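Local coordinates for binary enterotoxin of Clostridium perfringens component a (Clostridium perfringens, PDB 5WTZ), which is the enzymatic component of an iota-like binary enterotoxin, binds NAD+ and probably transfers its ADP-ribose to actin of the host cell, at residues D6-D11 with K90-Y95; Y97-K102 with S152-L157; E229-W234 with K287-P292. One frame throughout, in Å; residues are numbered along the deposited sequence.

Contact 1 (D6-D11 with K90-Y95)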
loop_
_atom_site.group_PDB
_atom_site.type_symbol
_atom_site.label_atom_id
_atom_site.label_comp_id
_atom_site.label_asym_id
_atom_site.label_seq_id
_atom_site.Cartn_x
_atom_site.Cartn_y
_atom_site.Cartn_z
ATOM N N ASP A 6 -32.862 -1.998 -1.546
ATOM C CA ASP A 6 -33.356 -0.709 -1.071
ATOM C C ASP A 6 -33.730 -0.731 0.408
ATOM O O ASP A 6 -33.555 0.261 1.112
ATOM C CB ASP A 6 -34.565 -0.262 -1.899
ATOM C CG ASP A 6 -34.185 0.172 -3.302
ATOM O OD1 ASP A 6 -33.015 0.550 -3.509
ATOM O OD2 ASP A 6 -35.059 0.148 -4.197
ATOM N N ASN A 7 -34.234 -1.869 0.882
ATOM C CA ASN A 7 -34.745 -1.953 2.247
ATOM C C ASN A 7 -33.742 -2.515 3.265
ATOM O O ASN A 7 -34.026 -2.573 4.465
ATOM C CB ASN A 7 -36.024 -2.796 2.267
ATOM C CG ASN A 7 -37.165 -2.149 1.489
ATOM O OD1 ASN A 7 -37.150 -0.943 1.218
ATOM N ND2 ASN A 7 -38.163 -2.949 1.131
ATOM N N ARG A 8 -32.569 -2.926 2.799
ATOM C CA ARG A 8 -31.574 -3.484 3.712
ATOM C C ARG A 8 -30.986 -2.391 4.599
ATOM O O ARG A 8 -30.914 -1.229 4.194
ATOM C CB ARG A 8 -30.457 -4.199 2.944
ATOM C CG ARG A 8 -29.439 -3.286 2.280
ATOM C CD ARG A 8 -28.088 -3.973 2.223
ATOM N NE ARG A 8 -27.179 -3.333 1.284
ATOM C CZ ARG A 8 -26.320 -2.373 1.617
ATOM N NH1 ARG A 8 -26.263 -1.930 2.868
ATOM N NH2 ARG A 8 -25.523 -1.854 0.696
ATOM N N PRO A 9 -30.581 -2.755 5.825
ATOM C CA PRO A 9 -29.878 -1.795 6.680
ATOM C C PRO A 9 -28.499 -1.458 6.134
ATOM O O PRO A 9 -28.033 -2.079 5.179
ATOM C CB PRO A 9 -29.763 -2.532 8.016
ATOM C CG PRO A 9 -29.798 -3.983 7.642
ATOM C CD PRO A 9 -30.770 -4.053 6.497
ATOM N N MET A 10 -27.855 -0.468 6.739
ATOM C CA MET A 10 -26.487 -0.133 6.396
ATOM C C MET A 10 -25.561 -1.189 6.997
ATOM O O MET A 10 -24.566 -1.594 6.384
ATOM C CB MET A 10 -26.149 1.266 6.910
ATOM C CG MET A 10 -24.849 1.835 6.405
ATOM S SD MET A 10 -24.584 3.514 7.023
ATOM C CE MET A 10 -25.727 4.432 5.993
ATOM N N ASP A 11 -25.931 -1.638 8.197
ATOM C CA ASP A 11 -25.154 -2.589 8.993
ATOM C C ASP A 11 -26.030 -3.772 9.430
ATOM O O ASP A 11 -26.918 -3.610 10.269
ATOM C CB ASP A 11 -24.567 -1.870 10.213
ATOM C CG ASP A 11 -23.454 -2.647 10.892
ATOM O OD1 ASP A 11 -23.351 -3.882 10.698
ATOM O OD2 ASP A 11 -22.671 -2.011 11.632
ATOM N N LYS A 90 -25.707 1.484 -1.701
ATOM C CA LYS A 90 -25.595 2.362 -0.551
ATOM C C LYS A 90 -24.549 1.734 0.367
ATOM O O LYS A 90 -24.202 0.563 0.177
ATOM C CB LYS A 90 -26.946 2.517 0.153
ATOM C CG LYS A 90 -27.470 1.241 0.786
ATOM C CD LYS A 90 -28.984 1.173 0.690
ATOM C CE LYS A 90 -29.581 0.269 1.758
ATOM N NZ LYS A 90 -29.731 0.983 3.067
ATOM N N PRO A 91 -24.036 2.496 1.352
ATOM C CA PRO A 91 -23.002 1.947 2.235
ATOM C C PRO A 91 -23.332 0.600 2.885
ATOM O O PRO A 91 -24.494 0.305 3.199
ATOM C CB PRO A 91 -22.868 3.028 3.302
ATOM C CG PRO A 91 -23.127 4.276 2.552
ATOM C CD PRO A 91 -24.260 3.926 1.624
ATOM N N LEU A 92 -22.289 -0.204 3.077
ATOM C CA LEU A 92 -22.398 -1.498 3.741
ATOM C C LEU A 92 -21.254 -1.669 4.736
ATOM O O LEU A 92 -20.086 -1.578 4.361
ATOM C CB LEU A 92 -22.372 -2.640 2.720
ATOM C CG LEU A 92 -22.458 -4.067 3.284
ATOM C CD1 LEU A 92 -23.877 -4.365 3.700
ATOM C CD2 LEU A 92 -21.953 -5.110 2.288
ATOM N N TYR A 93 -21.578 -1.917 6.000
ATOM C CA TYR A 93 -20.546 -2.295 6.961
ATOM C C TYR A 93 -20.245 -3.794 6.872
ATOM O O TYR A 93 -21.152 -4.628 6.749
ATOM C CB TYR A 93 -20.956 -1.923 8.383
ATOM C CG TYR A 93 -21.066 -0.449 8.662
ATOM C CD1 TYR A 93 -22.243 0.240 8.400
ATOM C CD2 TYR A 93 -20.002 0.261 9.217
ATOM C CE1 TYR A 93 -22.352 1.582 8.668
ATOM C CE2 TYR A 93 -20.111 1.608 9.490
ATOM C CZ TYR A 93 -21.294 2.262 9.208
ATOM O OH TYR A 93 -21.430 3.603 9.464
ATOM N N VAL A 94 -18.963 -4.137 6.922
ATOM C CA VAL A 94 -18.547 -5.526 6.867
ATOM C C VAL A 94 -17.582 -5.820 8.002
ATOM O O VAL A 94 -17.095 -4.889 8.653
ATOM C CB VAL A 94 -17.907 -5.877 5.515
ATOM C CG1 VAL A 94 -18.965 -5.830 4.416
ATOM C CG2 VAL A 94 -16.738 -4.947 5.201
ATOM N N TYR A 95 -17.322 -7.108 8.230
ATOM C CA TYR A 95 -16.585 -7.588 9.401
ATOM C C TYR A 95 -15.474 -8.563 9.034
ATOM O O TYR A 95 -15.617 -9.366 8.107
ATOM C CB TYR A 95 -17.547 -8.261 10.391
ATOM C CG TYR A 95 -18.630 -7.338 10.898
ATOM C CD1 TYR A 95 -19.785 -7.123 10.159
ATOM C CD2 TYR A 95 -18.490 -6.672 12.106
ATOM C CE1 TYR A 95 -20.774 -6.275 10.610
ATOM C CE2 TYR A 95 -19.489 -5.828 12.573
ATOM C CZ TYR A 95 -20.622 -5.626 11.816
ATOM O OH TYR A 95 -21.617 -4.776 12.262
#

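Contact 2 (Y97-K102 with S152-L157)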
loop_
_atom_site.group_PDB
_atom_site.type_symbol
_atom_site.label_atom_id
_atom_site.label_comp_id
_atom_site.label_asym_id
_atom_site.label_seq_id
_atom_site.Cartn_x
_atom_site.Cartn_y
_atom_site.Cartn_z
ATOM N N TYR A 97 -11.991 -10.518 11.439
ATOM C CA TYR A 97 -10.910 -10.580 12.409
ATOM C C TYR A 97 -9.604 -10.324 11.687
ATOM O O TYR A 97 -9.451 -10.721 10.526
ATOM C CB TYR A 97 -10.870 -11.932 13.095
ATOM C CG TYR A 97 -11.921 -12.160 14.161
ATOM C CD1 TYR A 97 -11.940 -11.405 15.330
ATOM C CD2 TYR A 97 -12.874 -13.141 14.003
ATOM C CE1 TYR A 97 -12.894 -11.642 16.320
ATOM C CE2 TYR A 97 -13.824 -13.386 14.988
ATOM C CZ TYR A 97 -13.831 -12.627 16.136
ATOM O OH TYR A 97 -14.780 -12.858 17.111
ATOM N N GLU A 98 -8.665 -9.667 12.358
ATOM C CA GLU A 98 -7.416 -9.267 11.712
ATOM C C GLU A 98 -6.176 -9.430 12.612
ATOM O O GLU A 98 -6.267 -9.355 13.842
ATOM C CB GLU A 98 -7.531 -7.823 11.222
ATOM C CG GLU A 98 -6.305 -7.321 10.435
ATOM C CD GLU A 98 -5.984 -8.188 9.210
ATOM O OE1 GLU A 98 -5.489 -9.337 9.363
ATOM O OE2 GLU A 98 -6.233 -7.705 8.083
ATOM N N ALA A 99 -5.023 -9.671 11.990
ATOM C CA ALA A 99 -3.780 -9.880 12.716
ATOM C C ALA A 99 -3.132 -8.532 12.980
ATOM O O ALA A 99 -3.331 -7.587 12.225
ATOM C CB ALA A 99 -2.841 -10.798 11.929
ATOM N N ASN A 100 -2.372 -8.416 14.057
ATOM C CA ASN A 100 -1.796 -7.110 14.339
ATOM C C ASN A 100 -0.768 -6.692 13.268
ATOM O O ASN A 100 -0.613 -5.501 13.006
ATOM C CB ASN A 100 -1.191 -7.062 15.751
ATOM C CG ASN A 100 -0.326 -8.249 16.064
ATOM O OD1 ASN A 100 -0.331 -9.245 15.345
ATOM N ND2 ASN A 100 0.415 -8.161 17.160
ATOM N N ASP A 101 -0.121 -7.635 12.588
ATOM C CA ASP A 101 0.878 -7.197 11.600
ATOM C C ASP A 101 0.254 -6.510 10.376
ATOM O O ASP A 101 0.934 -5.761 9.683
ATOM C CB ASP A 101 1.791 -8.356 11.163
ATOM C CG ASP A 101 1.039 -9.537 10.597
ATOM O OD1 ASP A 101 0.116 -9.348 9.778
ATOM O OD2 ASP A 101 1.395 -10.673 10.969
ATOM N N LYS A 102 -1.040 -6.703 10.127
ATOM C CA LYS A 102 -1.705 -5.896 9.110
ATOM C C LYS A 102 -1.899 -4.447 9.562
ATOM O O LYS A 102 -2.360 -3.603 8.793
ATOM C CB LYS A 102 -3.053 -6.497 8.715
ATOM C CG LYS A 102 -2.981 -7.428 7.504
ATOM C CD LYS A 102 -2.618 -6.668 6.228
ATOM C CE LYS A 102 -3.756 -5.756 5.776
ATOM N NZ LYS A 102 -3.458 -4.999 4.518
ATOM N N SER A 152 -11.710 -16.141 17.704
ATOM C CA SER A 152 -10.583 -15.999 16.804
ATOM C C SER A 152 -9.287 -16.080 17.590
ATOM O O SER A 152 -9.223 -15.644 18.743
ATOM C CB SER A 152 -10.657 -14.684 16.033
ATOM O OG SER A 152 -9.585 -14.568 15.115
ATOM N N LYS A 153 -8.254 -16.649 16.973
ATOM C CA LYS A 153 -6.917 -16.591 17.552
ATOM C C LYS A 153 -6.291 -15.203 17.316
ATOM O O LYS A 153 -5.225 -14.888 17.856
ATOM C CB LYS A 153 -6.037 -17.699 16.975
ATOM C CG LYS A 153 -6.487 -19.095 17.377
ATOM C CD LYS A 153 -5.482 -20.142 16.935
ATOM C CE LYS A 153 -6.036 -21.545 17.122
ATOM N NZ LYS A 153 -5.089 -22.571 16.620
ATOM N N LEU A 154 -6.967 -14.378 16.520
ATOM C CA LEU A 154 -6.500 -13.025 16.197
ATOM C C LEU A 154 -7.015 -12.011 17.236
ATOM O O LEU A 154 -8.060 -12.231 17.846
ATOM C CB LEU A 154 -6.958 -12.620 14.787
ATOM C CG LEU A 154 -6.573 -13.548 13.632
ATOM C CD1 LEU A 154 -7.130 -13.000 12.325
ATOM C CD2 LEU A 154 -5.060 -13.692 13.543
ATOM N N PRO A 155 -6.280 -10.900 17.441
ATOM C CA PRO A 155 -6.585 -9.903 18.482
ATOM C C PRO A 155 -7.580 -8.812 18.098
ATOM O O PRO A 155 -8.134 -8.157 18.987
ATOM C CB PRO A 155 -5.223 -9.264 18.744
ATOM C CG PRO A 155 -4.555 -9.314 17.397
ATOM C CD PRO A 155 -4.947 -10.669 16.849
ATOM N N ILE A 156 -7.816 -8.625 16.807
ATOM C CA ILE A 156 -8.518 -7.454 16.316
ATOM C C ILE A 156 -9.757 -7.823 15.530
ATOM O O ILE A 156 -9.766 -8.809 14.799
ATOM C CB ILE A 156 -7.568 -6.594 15.415
ATOM C CG1 ILE A 156 -6.355 -6.119 16.222
ATOM C CG2 ILE A 156 -8.312 -5.422 14.756
ATOM C CD1 ILE A 156 -5.103 -5.810 15.339
ATOM N N LEU A 157 -10.816 -7.049 15.716
ATOM C CA LEU A 157 -12.005 -7.151 14.885
ATOM C C LEU A 157 -12.132 -5.857 14.097
ATOM O O LEU A 157 -12.215 -4.754 14.683
ATOM C CB LEU A 157 -13.265 -7.388 15.722
ATOM C CG LEU A 157 -14.590 -7.245 14.951
ATOM C CD1 LEU A 157 -14.745 -8.359 13.912
ATOM C CD2 LEU A 157 -15.796 -7.219 15.892
#

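Contact 3 (E229-W234 with K287-P292)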
loop_
_atom_site.group_PDB
_atom_site.type_symbol
_atom_site.label_atom_id
_atom_site.label_comp_id
_atom_site.label_asym_id
_atom_site.label_seq_id
_atom_site.Cartn_x
_atom_site.Cartn_y
_atom_site.Cartn_z
ATOM N N GLU A 229 -0.447 16.804 -16.320
ATOM C CA GLU A 229 -1.478 17.767 -15.967
ATOM C C GLU A 229 -1.023 18.649 -14.816
ATOM O O GLU A 229 -1.291 19.846 -14.784
ATOM C CB GLU A 229 -2.784 17.060 -15.579
ATOM C CG GLU A 229 -3.507 16.360 -16.712
ATOM C CD GLU A 229 -4.845 15.791 -16.274
ATOM O OE1 GLU A 229 -5.600 16.516 -15.590
ATOM O OE2 GLU A 229 -5.138 14.620 -16.604
ATOM N N ASN A 230 -0.331 18.040 -13.865
ATOM C CA ASN A 230 -0.023 18.730 -12.635
ATOM C C ASN A 230 1.347 19.374 -12.634
ATOM O O ASN A 230 1.561 20.323 -11.885
ATOM C CB ASN A 230 -0.168 17.773 -11.443
ATOM C CG ASN A 230 -1.618 17.426 -11.154
ATOM O OD1 ASN A 230 -2.385 18.259 -10.670
ATOM N ND2 ASN A 230 -1.999 16.196 -11.448
ATOM N N TYR A 231 2.271 18.904 -13.473
ATOM C CA TYR A 231 3.619 19.472 -13.416
ATOM C C TYR A 231 4.156 20.048 -14.730
ATOM O O TYR A 231 5.286 20.544 -14.776
ATOM C CB TYR A 231 4.575 18.424 -12.817
ATOM C CG TYR A 231 4.390 18.401 -11.322
ATOM C CD1 TYR A 231 5.055 19.318 -10.513
ATOM C CD2 TYR A 231 3.484 17.523 -10.720
ATOM C CE1 TYR A 231 4.851 19.335 -9.140
ATOM C CE2 TYR A 231 3.271 17.540 -9.350
ATOM C CZ TYR A 231 3.961 18.447 -8.567
ATOM O OH TYR A 231 3.758 18.465 -7.209
ATOM N N ALA A 232 3.348 20.037 -15.783
ATOM C CA ALA A 232 3.706 20.828 -16.958
ATOM C C ALA A 232 3.838 22.327 -16.616
ATOM O O ALA A 232 4.815 22.958 -17.026
ATOM C CB ALA A 232 2.698 20.626 -18.076
ATOM N N PRO A 233 2.881 22.907 -15.858
ATOM C CA PRO A 233 3.103 24.325 -15.544
ATOM C C PRO A 233 4.322 24.544 -14.641
ATOM O O PRO A 233 4.979 25.580 -14.761
ATOM C CB PRO A 233 1.816 24.740 -14.819
ATOM C CG PRO A 233 0.814 23.659 -15.130
ATOM C CD PRO A 233 1.622 22.416 -15.264
ATOM N N TRP A 234 4.611 23.586 -13.761
ATOM C CA TRP A 234 5.779 23.655 -12.881
ATOM C C TRP A 234 7.069 23.792 -13.684
ATOM O O TRP A 234 7.897 24.664 -13.410
ATOM C CB TRP A 234 5.843 22.415 -11.984
ATOM C CG TRP A 234 7.131 22.249 -11.212
ATOM C CD1 TRP A 234 7.458 22.832 -10.012
ATOM C CD2 TRP A 234 8.238 21.407 -11.556
ATOM N NE1 TRP A 234 8.702 22.411 -9.599
ATOM C CE2 TRP A 234 9.211 21.552 -10.537
ATOM C CE3 TRP A 234 8.513 20.560 -12.637
ATOM C CZ2 TRP A 234 10.432 20.877 -10.563
ATOM C CZ3 TRP A 234 9.724 19.891 -12.659
ATOM C CH2 TRP A 234 10.668 20.055 -11.630
ATOM N N LYS A 287 10.028 23.323 -4.163
ATOM C CA LYS A 287 9.066 24.049 -3.340
ATOM C C LYS A 287 8.069 24.831 -4.195
ATOM O O LYS A 287 7.178 25.495 -3.664
ATOM C CB LYS A 287 9.784 25.024 -2.387
ATOM C CG LYS A 287 10.667 24.352 -1.335
ATOM C CD LYS A 287 11.369 25.409 -0.511
ATOM C CE LYS A 287 12.059 24.781 0.693
ATOM N NZ LYS A 287 13.248 24.006 0.283
ATOM N N LYS A 288 8.212 24.765 -5.515
ATOM C CA LYS A 288 7.482 25.696 -6.384
ATOM C C LYS A 288 6.054 25.233 -6.712
ATOM O O LYS A 288 5.188 26.054 -7.036
ATOM C CB LYS A 288 8.277 25.957 -7.669
ATOM C CG LYS A 288 9.513 26.822 -7.415
ATOM C CD LYS A 288 10.298 27.139 -8.664
ATOM C CE LYS A 288 9.615 28.194 -9.498
ATOM N NZ LYS A 288 10.543 28.698 -10.556
ATOM N N ARG A 289 5.793 23.938 -6.624
ATOM C CA ARG A 289 4.426 23.468 -6.769
ATOM C C ARG A 289 4.195 22.224 -5.927
ATOM O O ARG A 289 4.568 21.122 -6.328
ATOM C CB ARG A 289 4.097 23.194 -8.236
ATOM C CG ARG A 289 2.674 22.693 -8.454
ATOM C CD ARG A 289 2.405 22.441 -9.924
ATOM N NE ARG A 289 1.921 23.630 -10.625
ATOM C CZ ARG A 289 0.668 23.798 -11.044
ATOM N NH1 ARG A 289 -0.235 22.848 -10.845
ATOM N NH2 ARG A 289 0.321 24.914 -11.669
ATOM N N LYS A 290 3.604 22.420 -4.748
ATOM C CA LYS A 290 3.335 21.343 -3.799
ATOM C C LYS A 290 2.468 20.268 -4.410
ATOM O O LYS A 290 1.584 20.557 -5.218
ATOM C CB LYS A 290 2.649 21.879 -2.543
ATOM C CG LYS A 290 3.567 22.697 -1.653
ATOM C CD LYS A 290 2.768 23.290 -0.530
ATOM C CE LYS A 290 3.643 23.989 0.506
ATOM N NZ LYS A 290 4.433 23.009 1.303
ATOM N N ILE A 291 2.739 19.021 -4.031
ATOM C CA ILE A 291 1.894 17.891 -4.432
ATOM C C ILE A 291 0.412 18.241 -4.196
ATOM O O ILE A 291 0.014 18.548 -3.077
ATOM C CB ILE A 291 2.296 16.617 -3.656
ATOM C CG1 ILE A 291 3.723 16.202 -4.021
ATOM C CG2 ILE A 291 1.332 15.464 -3.935
ATOM C CD1 ILE A 291 3.865 15.559 -5.389
ATOM N N PRO A 292 -0.398 18.244 -5.271
ATOM C CA PRO A 292 -1.773 18.773 -5.272
ATOM C C PRO A 292 -2.842 17.857 -4.649
ATOM O O PRO A 292 -3.947 18.340 -4.396
ATOM C CB PRO A 292 -2.062 18.962 -6.760
ATOM C CG PRO A 292 -1.288 17.874 -7.404
ATOM C CD PRO A 292 0.006 17.791 -6.612
#

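Contact 1 (D6-D11 with K90-Y95)
Arg8 lies between Lys90 and Leu92, and this is the tightly packed part of the contact. Lys90 CG covers one face of its guanidinium and Leu92 CD1 the opposite face, each near the rim and 3.5 Å from the plane. Arg8 NH1 points at Pro91 O over 2.9 Å, nearly straight at 167° and in the guanidinium plane, and it also bonds to Pro9 O of its own segment. Arg8 NH2 donates to Lys90 O at 2.8 Å, arriving from above that carbonyl plane. Three backbone oxygens therefore fix the group's rotation. Lys90 runs past Arg8 in the opposite direction. Its chain bends at chi2 and again at chi4, and Lys90 NZ donates to Arg8 O at 2.8 Å.

Farther along, Tyr93 N donates to Met10 O at 3.0 Å. Tyr95 OH donates to Asp11 OD1 at 2.5 Å, on its syn lone pair. OD1 also accepts from Ala13 N, and OD2 bonds to His159 NE2, so both carboxylate oxygens are held.

The solvent side is held by side-chain packing alone. Exposed Met10 leans on the edge of the Tyr93 ring, with SD 4.7 Å from the ring centroid, and its CG also touches Pro91 CB. This is a Met-aromatic contact. As a whole, the N-terminal segment runs along edge strand 92-98 of the mixed sheet in the first ADP-ribosyltransferase-like domain.

Contact 2 (Y97-K102 with S152-L157)
Ser152 CB sits over the centre of the Tyr97 ring, 3.3 Å from the centroid and 10° off the ring normal, a close CH-pi contact. Tyr97 CG is anti to its carbonyl carbon (chi1 -77°), and in this position one ring face lies against Ser152. Leu157 CB approaches the same ring obliquely. Leu154 extends the apolar patch: CD1 reaches Tyr97 CB, and Leu154 CD2 lies 4.0 Å from Ala99 CB. Beyond Glu98, Ile156 CD1 rests on Asn100 CA at 3.7 Å.

Next to this patch the backbones pair. Glu98 N donates to Ile156 O at 2.8 Å, from above the carbonyl plane. The return bond from Ile156 N to Glu98 O is weak, at 3.4 Å. Ile156 O also takes a CA-H...O contact from Tyr97 CA and lies at the edge of the Tyr97 ring.

At the polar edge, Glu98 OE1 turns back on its own chain and takes Ala99 N on its anti lone pair at 2.7 Å. Ser152 OG accepts from Leu154 N at 3.0 Å, forming an ST turn. The Tyr97 hydroxyl bonds to Ile150 O. Tyr97 with Leu157 is a non-hydrogen-bonded pair and Glu98 with Ile156 a hydrogen-bonded one, as expected of antiparallel strands 92-98 and 156-162 at the margin of a mixed five-stranded sheet.

Contact 3 (E229-W234 with K287-P292)
Tyr231 OH donates to Arg289 O at 2.9 Å, the one clear hydrogen bond between helix segment 229-234 and loop 287-292. The hydroxyl is tilted 30° from the carbonyl plane. Ile291 CD1 lies 3.4 Å from Tyr231 OH, and Pro292 CD approaches the ring obliquely.

Arg289 carries most of the contact. Its CD lies over one face of the Tyr231 ring and 3.0 Å from Asn230 O. The chain leaves the backbone extended, with CG anti to N, and then bends at chi3 (-88°). The bend carries the guanidinium over Pro233, its plane 70° from that of the Tyr231 ring. Pro233 CG covers one guanidinium face near the rim, and Pro233 CB lies 3.5 Å from Arg289 NH2. Trp234 CD1 meets Arg289 CB at 3.8 Å and Lys288 CB at 4.0 Å, both obliquely. At the other end, Pro292 CG rests against Asn230 OD1 at 3.5 Å, while Asn230 ND2 bonds to Trp226 O.

Trp234 NE1 bonds to Ala285 O in helix 272-286, and Lys288 NZ forms a salt bridge with Glu242 in helix 240-263. Tyr231 and Trp234 also touch strand 370-372. The kinked helix 220-237 thus packs on the loop that leads from helix 272-286 into strand 295-301.

Overall arrangement
Contacts 1 and 2 share strand 92-98. Contact 1 covers its beginning and contact 2 pairs its end with strand 156-162, with their centres 23 Å apart. Contact 3 belongs to the second ADP-ribosyltransferase-like domain, across the chain's centre from contact 2. Its centre is 40 Å from that of contact 1 and 41 Å from that of contact 2. The two domains hold similar mixed sheets with the same strand order. Contacts 1 and 2 lie away from the NAD-binding residues. Contact 3 is nearer the NAD pocket: the Trp234 side chain is about 7 Å from that of Leu250, about 9 Å from that of Glu384 and about 12 Å from the bound NAD.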